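Local coordinates for protein Exo-1,5-alpha-L-arabinofuranobiosidase (Gibberella zeae, PDB 2YDP) that probably cleaves alpha-1,5-linked L-arabinan chains from one end to release arabinobiose, and is here bound to an arabinofuranosylated iminosugar inhibitor, at residues A[224-229]-A[243-248]; A[325-330]-A[337-342]; A[119-124]-A[152-157]. The protein carries 1 engineered substitution. All blocks are in the same frame, centred on the assembly; numbering follows the deposited sequence.

Contact 1 of 3, residues A[224-229]-A[243-248]; sequences IYVYAY and FPVYYR. Engineered in segment 224-229: A228 (natural residue Glu).
Y227 OH accepts the NE-H of R248 at 3.2 Å. The NE-H...OH angle is 150°, and the guanidinium plane stands 70° from the tyrosine ring. The same hydroxyl is hydrogen-bonded to the hydroxyl of Y203, so two groups fix the end of the Y227 ring. The ring reaches R248 because Y227 CG sits between the backbone N and the carbonyl carbon (chi1 57°). This lays it across the neighbouring strand. Y246 CB then packs over one ring face, 4.0 Å from the centroid of the Y227 ring, as a CH-pi contact. Strands 223-230 and 245-250 are the second and third strands of one four-stranded blade of a six-bladed beta-propeller. They run antiparallel. Y225 pairs with R248, and Y227 with Y246, through reciprocal backbone bonds. Y229 N adds a bond to P244 O at 2.9 Å. Y246, on the same face as Y227, takes the edge of the Y229 ring against its own face. Y229 CD2 lies above the middle of the Y246 ring, 3.7 Å from Y246 CE1. The other face is aliphatic near V226, whose CG1 is 3.6 Å from V245 CG1. Engineered A228, a glutamate in the natural sequence, places its CB 4.1 Å from F243 CB.

Contact 2 of 3, residues A[325-330]-A[337-342]; sequences RSLLTF and LMIMGA
R325 and I339 meet with the isoleucine CG2 methyl over one face of the guanidinium, off its centre, 3.5 Å from R325 NE. The arginine chain is extended as far as CD and then bends (chi3 68°), which turns its flat end over the methyl. On the face of L327 and I339, these two lie side by side and point the same way, with L327 CD2 3.6 Å from I339 CG1. L337 CD1 turns back to L328 O, 3.5 Å away. Near the face of L328 and M338, F330 crosses M338. The F330 ring turns an edge to the methionine backbone, and F330 CE1 is 4.0 Å from M338 CB. L328 CD2 of its own strand covers a face of that ring. S326 OG lies 3.8 Å from M340 CB and bonds to A31 O. The backbones form an antiparallel beta hairpin in one propeller blade. S326 pairs with M340 and L328 with M338, each by two hydrogen bonds; S326 N to M340 O measures 2.7 Å. The buried arginine has partners: S293 OG and the carbonyls of S298 and P320 take its N-H groups. Its polar rim is thus satisfied elsewhere, and I339 meets a flat face by van der Waals packing.

Contact 3 of 3, residues A[119-124]-A[152-157]; sequences TLIEVY and TPVWEP. With EDG (1,4-dideoxy-1,4-imino-L-arabinitol), chain D; AHR (alpha-L-arabinofuranose), chain E.
T119 and V154 are joined because T119 OG1 sits between its backbone N and carbonyl carbon (chi1 43°), facing the second strand. There it accepts V154 N-H at 3.1 Å, with an N-H...O angle of 161°. T119 OG1 is also hydrogen-bonded to G143 O. I121 has CG2 anti to its backbone N, with CG1 on the amide side. Its two branches therefore reach different partners: CG2 lies 3.8 Å from P157 CB, and CG1 lies 3.9 Å from V154 CG2. P153 packs against T119 on one side. Its CB also covers one face of the W155 indole. The opposite indole face carries the iminosugar EDG, with C5' over the ring centre. W155 CZ3 reaches the arabinofuranose at C1 (3.6 Å), and W155 NE1 bonds to Q173. The indole is thus held between the protein and the inhibitor. E156 takes the next step into the pocket. Its OE1 accepts a bond from EDG O2' at 2.6 Å and is also bonded to S171 OG. E156 OE2 lies 2.8 Å from EDG N4'. Strand 119-126 is the third of its propeller blade, and 154-162 is the first of the next. The two segments run at 28° with axes 6.6 Å apart, too far for pairing within one sheet. Y170 and L168 of strand 165-172 and S108 of strand 105-111 pack around I121 and P157 at this junction between blades.

How the contacts relate
From the N terminus, contact 3 comes first. It closes a loop of 27 residues between 119-124 and 152-157 and ties one propeller blade to the next. Contact 1 follows, joining 224-229 and 243-248 across 13 residues within a single later blade. Contact 2 is last, a tight hairpin with six residues between its segments. The three lie in series; none nests within or crosses another. The blade of contact 2 also takes in strand 11-17, so the start and end of the chain meet there and close the propeller ring. The contact centres are 18 to 22 Å apart and none touch. Contacts 2 and 3 lie on opposite sides of the chain's centre.

Contact 1 of 3, residues A[224-229]-A[243-248]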
# COMPACT_ATOMS: atom_id res chain seq x y z
N ILE A 224 -7.11 -5.57 11.15
CA ILE A 224 -7.81 -4.36 10.71
C ILE A 224 -7.59 -4.18 9.23
O ILE A 224 -6.45 -4.24 8.73
CB ILE A 224 -7.37 -3.10 11.56
CG1 ILE A 224 -8.20 -1.85 11.19
CG2 ILE A 224 -5.82 -2.89 11.57
CD1 ILE A 224 -7.84 -0.64 12.04
N TYR A 225 -8.69 -3.98 8.54
CA TYR A 225 -8.74 -3.77 7.10
C TYR A 225 -9.13 -2.31 6.87
O TYR A 225 -10.18 -1.86 7.30
CB TYR A 225 -9.79 -4.73 6.53
CG TYR A 225 -10.03 -4.70 5.05
CD1 TYR A 225 -9.22 -5.44 4.17
CD2 TYR A 225 -11.10 -3.96 4.52
CE1 TYR A 225 -9.46 -5.42 2.79
CE2 TYR A 225 -11.35 -3.94 3.17
CZ TYR A 225 -10.54 -4.67 2.31
OH TYR A 225 -10.82 -4.62 0.99
N VAL A 226 -8.24 -1.57 6.22
CA VAL A 226 -8.43 -0.13 6.02
C VAL A 226 -8.54 0.16 4.52
O VAL A 226 -7.82 -0.42 3.71
CB VAL A 226 -7.25 0.67 6.67
CG1 VAL A 226 -7.32 2.16 6.31
CG2 VAL A 226 -7.22 0.50 8.23
N TYR A 227 -9.45 1.08 4.16
CA TYR A 227 -9.67 1.42 2.75
C TYR A 227 -10.24 2.83 2.65
O TYR A 227 -10.60 3.41 3.67
CB TYR A 227 -10.63 0.43 2.10
CG TYR A 227 -11.98 0.30 2.77
CD1 TYR A 227 -12.13 -0.48 3.91
CD2 TYR A 227 -13.11 0.96 2.25
CE1 TYR A 227 -13.34 -0.61 4.54
CE2 TYR A 227 -14.34 0.84 2.87
CZ TYR A 227 -14.44 0.05 4.03
OH TYR A 227 -15.65 -0.15 4.68
N ALA A 228 -10.27 3.37 1.43
CA ALA A 228 -10.87 4.69 1.16
C ALA A 228 -12.21 4.39 0.48
O ALA A 228 -12.29 3.70 -0.53
CB ALA A 228 -9.94 5.56 0.29
N TYR A 229 -13.28 4.88 1.10
CA TYR A 229 -14.64 4.60 0.66
C TYR A 229 -15.07 5.71 -0.28
O TYR A 229 -15.70 6.69 0.12
CB TYR A 229 -15.53 4.49 1.91
CG TYR A 229 -17.04 4.33 1.70
CD1 TYR A 229 -17.59 4.16 0.43
CD2 TYR A 229 -17.90 4.29 2.82
CE1 TYR A 229 -19.00 4.00 0.26
CE2 TYR A 229 -19.30 4.13 2.67
CZ TYR A 229 -19.83 4.00 1.40
OH TYR A 229 -21.18 3.84 1.24
N PHE A 243 -13.48 10.52 -0.53
CA PHE A 243 -12.89 9.21 -0.26
C PHE A 243 -12.52 9.02 1.21
O PHE A 243 -11.36 8.75 1.53
CB PHE A 243 -11.64 9.03 -1.16
CG PHE A 243 -11.93 9.13 -2.64
CD1 PHE A 243 -11.96 10.36 -3.30
CD2 PHE A 243 -12.21 7.97 -3.38
CE1 PHE A 243 -12.22 10.44 -4.67
CE2 PHE A 243 -12.49 8.04 -4.74
CZ PHE A 243 -12.49 9.28 -5.38
N PRO A 244 -13.50 9.10 2.13
CA PRO A 244 -13.15 9.02 3.55
C PRO A 244 -12.55 7.65 3.90
O PRO A 244 -12.95 6.64 3.32
CB PRO A 244 -14.49 9.23 4.28
CG PRO A 244 -15.56 8.80 3.22
CD PRO A 244 -14.94 9.29 1.90
N VAL A 245 -11.58 7.66 4.81
CA VAL A 245 -10.98 6.41 5.33
C VAL A 245 -11.93 5.68 6.27
O VAL A 245 -12.33 6.22 7.30
CB VAL A 245 -9.63 6.67 6.00
CG1 VAL A 245 -9.02 5.37 6.53
CG2 VAL A 245 -8.67 7.28 4.97
N TYR A 246 -12.27 4.45 5.90
CA TYR A 246 -13.07 3.54 6.73
C TYR A 246 -12.25 2.30 7.04
O TYR A 246 -11.22 2.05 6.42
CB TYR A 246 -14.33 3.10 5.97
CG TYR A 246 -15.49 4.07 6.07
CD1 TYR A 246 -15.42 5.34 5.48
CD2 TYR A 246 -16.66 3.70 6.74
CE1 TYR A 246 -16.51 6.25 5.58
CE2 TYR A 246 -17.76 4.58 6.83
CZ TYR A 246 -17.68 5.84 6.25
OH TYR A 246 -18.76 6.71 6.34
N TYR A 247 -12.70 1.53 8.01
CA TYR A 247 -12.08 0.23 8.28
C TYR A 247 -13.05 -0.80 8.84
O TYR A 247 -14.16 -0.47 9.28
CB TYR A 247 -10.87 0.39 9.24
CG TYR A 247 -11.27 0.90 10.60
CD1 TYR A 247 -11.51 2.25 10.80
CD2 TYR A 247 -11.41 0.04 11.69
CE1 TYR A 247 -11.90 2.75 12.04
CE2 TYR A 247 -11.78 0.53 12.95
CZ TYR A 247 -12.04 1.88 13.10
OH TYR A 247 -12.42 2.38 14.34
N ARG A 248 -12.58 -2.04 8.86
CA ARG A 248 -13.28 -3.15 9.45
C ARG A 248 -12.31 -3.98 10.30
O ARG A 248 -11.08 -3.88 10.14
CB ARG A 248 -13.88 -4.01 8.32
CG ARG A 248 -15.02 -3.30 7.62
CD ARG A 248 -15.47 -4.05 6.40
NE ARG A 248 -16.29 -3.16 5.61
CZ ARG A 248 -17.27 -3.54 4.81
NH1 ARG A 248 -17.56 -4.82 4.66
NH2 ARG A 248 -17.94 -2.62 4.14

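Contact 2 of 3, residues A[325-330]-A[337-342]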
# COMPACT_ATOMS: atom_id res chain seq x y z
N ARG A 325 0.79 7.55 0.72
CA ARG A 325 1.97 7.63 1.56
C ARG A 325 2.00 6.39 2.46
O ARG A 325 0.98 5.97 3.00
CB ARG A 325 1.91 8.92 2.36
CG ARG A 325 3.22 9.20 3.06
CD ARG A 325 3.08 10.49 3.87
NE ARG A 325 2.16 10.32 4.99
CZ ARG A 325 2.06 11.18 6.00
NH1 ARG A 325 2.85 12.25 6.04
NH2 ARG A 325 1.17 10.98 6.96
N SER A 326 3.15 5.73 2.54
CA SER A 326 3.19 4.46 3.25
C SER A 326 3.96 4.50 4.56
O SER A 326 4.68 5.45 4.87
CB SER A 326 3.75 3.37 2.31
OG SER A 326 5.00 3.77 1.82
N LEU A 327 3.83 3.41 5.32
CA LEU A 327 4.38 3.32 6.67
C LEU A 327 5.13 2.02 6.85
O LEU A 327 4.77 0.98 6.27
CB LEU A 327 3.25 3.39 7.70
CG LEU A 327 2.33 4.60 7.71
CD1 LEU A 327 1.14 4.38 8.64
CD2 LEU A 327 3.14 5.85 8.16
N LEU A 328 6.14 2.06 7.69
CA LEU A 328 6.91 0.88 8.05
C LEU A 328 7.31 0.92 9.51
O LEU A 328 7.79 1.94 10.02
CB LEU A 328 8.11 0.67 7.10
CG LEU A 328 9.11 -0.44 7.45
CD1 LEU A 328 9.79 -0.95 6.20
CD2 LEU A 328 10.16 0.04 8.45
N THR A 329 7.13 -0.22 10.17
CA THR A 329 7.53 -0.43 11.55
C THR A 329 8.83 -1.27 11.66
O THR A 329 9.05 -2.15 10.85
CB THR A 329 6.34 -1.09 12.29
OG1 THR A 329 6.51 -0.96 13.71
CG2 THR A 329 6.24 -2.56 11.93
N PHE A 330 9.72 -0.99 12.61
CA PHE A 330 11.02 -1.67 12.69
C PHE A 330 10.96 -2.78 13.74
O PHE A 330 10.65 -2.52 14.90
CB PHE A 330 12.12 -0.66 13.05
CG PHE A 330 12.45 0.30 11.95
CD1 PHE A 330 11.69 1.45 11.76
CD2 PHE A 330 13.51 0.06 11.08
CE1 PHE A 330 11.99 2.34 10.76
CE2 PHE A 330 13.80 0.95 10.06
CZ PHE A 330 13.03 2.08 9.89
N LEU A 337 9.20 4.66 13.42
CA LEU A 337 8.23 4.57 12.33
C LEU A 337 8.79 5.24 11.10
O LEU A 337 9.15 6.44 11.15
CB LEU A 337 6.94 5.28 12.74
CG LEU A 337 5.84 5.28 11.69
CD1 LEU A 337 5.27 3.86 11.51
CD2 LEU A 337 4.73 6.32 12.02
N MET A 338 8.90 4.49 10.00
CA MET A 338 9.20 5.15 8.73
C MET A 338 7.92 5.56 8.02
O MET A 338 6.94 4.82 8.02
CB MET A 338 10.03 4.26 7.82
CG MET A 338 10.32 4.88 6.45
SD MET A 338 11.38 3.78 5.48
CE MET A 338 12.92 4.38 6.00
N ILE A 339 7.96 6.75 7.41
CA ILE A 339 6.89 7.26 6.59
C ILE A 339 7.50 7.62 5.23
O ILE A 339 8.39 8.46 5.16
CB ILE A 339 6.24 8.51 7.18
CG1 ILE A 339 5.71 8.27 8.60
CG2 ILE A 339 5.07 8.94 6.33
CD1 ILE A 339 6.40 9.09 9.62
N MET A 340 7.02 6.97 4.17
CA MET A 340 7.59 7.13 2.84
C MET A 340 6.55 7.60 1.86
O MET A 340 5.40 7.09 1.83
CB MET A 340 8.15 5.79 2.34
CG MET A 340 8.95 5.88 1.06
SD MET A 340 9.26 4.18 0.62
CE MET A 340 10.32 4.38 -0.84
N GLY A 341 6.95 8.53 0.99
CA GLY A 341 6.02 9.09 0.02
C GLY A 341 6.70 9.40 -1.32
O GLY A 341 7.92 9.61 -1.38
N ALA A 342 5.91 9.42 -2.39
CA ALA A 342 6.47 9.78 -3.71
C ALA A 342 5.61 10.87 -4.35
O ALA A 342 5.37 10.89 -5.56
CB ALA A 342 6.61 8.54 -4.60

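Contact 3 of 3, residues A[119-124]-A[152-157]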
# COMPACT_ATOMS: atom_id res chain seq x y z
N THR A 119 -5.08 -4.18 -17.61
CA THR A 119 -4.47 -4.19 -16.27
C THR A 119 -4.23 -5.65 -15.90
O THR A 119 -5.06 -6.52 -16.15
CB THR A 119 -5.34 -3.49 -15.18
OG1 THR A 119 -6.72 -3.87 -15.34
CG2 THR A 119 -5.24 -1.94 -15.25
N LEU A 120 -3.08 -5.91 -15.28
CA LEU A 120 -2.70 -7.25 -14.93
C LEU A 120 -1.86 -7.32 -13.67
O LEU A 120 -0.68 -7.03 -13.70
CB LEU A 120 -1.93 -7.86 -16.09
CG LEU A 120 -1.51 -9.33 -16.00
CD1 LEU A 120 -2.60 -10.27 -15.45
CD2 LEU A 120 -1.05 -9.78 -17.38
N ILE A 121 -2.47 -7.74 -12.58
CA ILE A 121 -1.72 -7.91 -11.33
C ILE A 121 -0.85 -9.15 -11.43
O ILE A 121 -1.34 -10.24 -11.74
CB ILE A 121 -2.64 -7.90 -10.06
CG1 ILE A 121 -3.38 -6.57 -9.92
CG2 ILE A 121 -1.79 -8.09 -8.81
CD1 ILE A 121 -4.52 -6.63 -8.90
N GLU A 122 0.45 -8.94 -11.17
CA GLU A 122 1.51 -9.96 -11.28
C GLU A 122 2.23 -10.13 -9.95
O GLU A 122 2.19 -9.23 -9.12
CB GLU A 122 2.59 -9.46 -12.26
CG GLU A 122 2.09 -8.93 -13.60
CD GLU A 122 1.78 -10.06 -14.57
OE1 GLU A 122 0.92 -10.90 -14.23
OE2 GLU A 122 2.40 -10.13 -15.67
N VAL A 123 2.92 -11.24 -9.79
CA VAL A 123 3.84 -11.45 -8.68
C VAL A 123 5.18 -11.87 -9.26
O VAL A 123 5.26 -12.78 -10.09
CB VAL A 123 3.33 -12.58 -7.74
CG1 VAL A 123 4.36 -12.91 -6.65
CG2 VAL A 123 1.97 -12.19 -7.12
N TYR A 124 6.21 -11.16 -8.81
CA TYR A 124 7.61 -11.45 -9.11
C TYR A 124 8.25 -11.79 -7.77
O TYR A 124 7.76 -11.35 -6.72
CB TYR A 124 8.29 -10.22 -9.74
CG TYR A 124 8.03 -10.13 -11.21
CD1 TYR A 124 6.77 -9.81 -11.70
CD2 TYR A 124 9.04 -10.45 -12.14
CE1 TYR A 124 6.52 -9.75 -13.08
CE2 TYR A 124 8.80 -10.42 -13.51
CZ TYR A 124 7.55 -10.06 -13.98
OH TYR A 124 7.31 -10.05 -15.34
N THR A 152 -13.38 -1.93 -16.60
CA THR A 152 -13.22 -3.15 -15.81
C THR A 152 -11.78 -3.41 -15.27
O THR A 152 -11.37 -4.57 -15.17
CB THR A 152 -13.69 -4.38 -16.64
OG1 THR A 152 -12.86 -4.51 -17.80
CG2 THR A 152 -15.13 -4.25 -17.06
N PRO A 153 -11.02 -2.34 -14.90
CA PRO A 153 -9.64 -2.61 -14.45
C PRO A 153 -9.53 -3.23 -13.05
O PRO A 153 -10.52 -3.29 -12.31
CB PRO A 153 -8.99 -1.22 -14.45
CG PRO A 153 -10.12 -0.32 -14.15
CD PRO A 153 -11.30 -0.90 -14.95
N VAL A 154 -8.33 -3.73 -12.73
CA VAL A 154 -8.01 -4.17 -11.39
C VAL A 154 -6.83 -3.36 -10.96
O VAL A 154 -6.07 -2.91 -11.83
CB VAL A 154 -7.67 -5.68 -11.29
CG1 VAL A 154 -8.97 -6.50 -11.55
CG2 VAL A 154 -6.51 -6.08 -12.22
N TRP A 155 -6.68 -3.16 -9.64
CA TRP A 155 -5.66 -2.26 -9.13
C TRP A 155 -5.15 -2.65 -7.74
O TRP A 155 -5.84 -3.34 -6.99
CB TRP A 155 -6.26 -0.86 -8.91
CG TRP A 155 -7.23 -0.25 -9.87
CD1 TRP A 155 -8.57 -0.30 -9.79
CD2 TRP A 155 -6.92 0.64 -10.96
NE1 TRP A 155 -9.14 0.50 -10.75
CE2 TRP A 155 -8.14 1.07 -11.50
CE3 TRP A 155 -5.73 1.11 -11.53
CZ2 TRP A 155 -8.22 1.97 -12.58
CZ3 TRP A 155 -5.81 1.96 -12.63
CH2 TRP A 155 -7.04 2.40 -13.13
N GLU A 156 -3.97 -2.11 -7.37
CA GLU A 156 -3.61 -1.86 -5.96
C GLU A 156 -3.47 -3.13 -5.08
O GLU A 156 -4.14 -3.25 -4.05
CB GLU A 156 -4.64 -0.87 -5.35
CG GLU A 156 -4.51 0.56 -5.91
CD GLU A 156 -5.82 1.35 -6.06
OE1 GLU A 156 -6.93 0.84 -5.78
OE2 GLU A 156 -5.72 2.50 -6.52
N PRO A 157 -2.59 -4.07 -5.47
CA PRO A 157 -2.40 -5.28 -4.67
C PRO A 157 -1.76 -5.04 -3.30
O PRO A 157 -0.89 -4.14 -3.14
CB PRO A 157 -1.45 -6.12 -5.53
CG PRO A 157 -0.64 -5.05 -6.31
CD PRO A 157 -1.67 -4.02 -6.64
O2' EDG D . -9.01 2.38 -5.73
C2' EDG D . -9.18 3.49 -6.63
C1' EDG D . -8.33 4.68 -6.15
N4' EDG D . -7.28 4.79 -7.14
C3' EDG D . -8.66 3.14 -8.01
O3' EDG D . -9.75 2.92 -8.92
C4' EDG D . -7.80 4.33 -8.43
C5' EDG D . -6.70 3.93 -9.42
O5' EDG D . -6.20 5.11 -10.05
O5 AHR E . -1.40 4.36 -9.11
C5 AHR E . -1.58 5.15 -10.28
C4 AHR E . -3.01 5.68 -10.29
O4 AHR E . -3.93 4.61 -10.43
C3 AHR E . -3.37 6.55 -11.50
O3 AHR E . -2.85 7.89 -11.43
C2 AHR E . -4.88 6.54 -11.46
O2 AHR E . -5.44 6.74 -12.77
C1 AHR E . -5.15 5.12 -10.99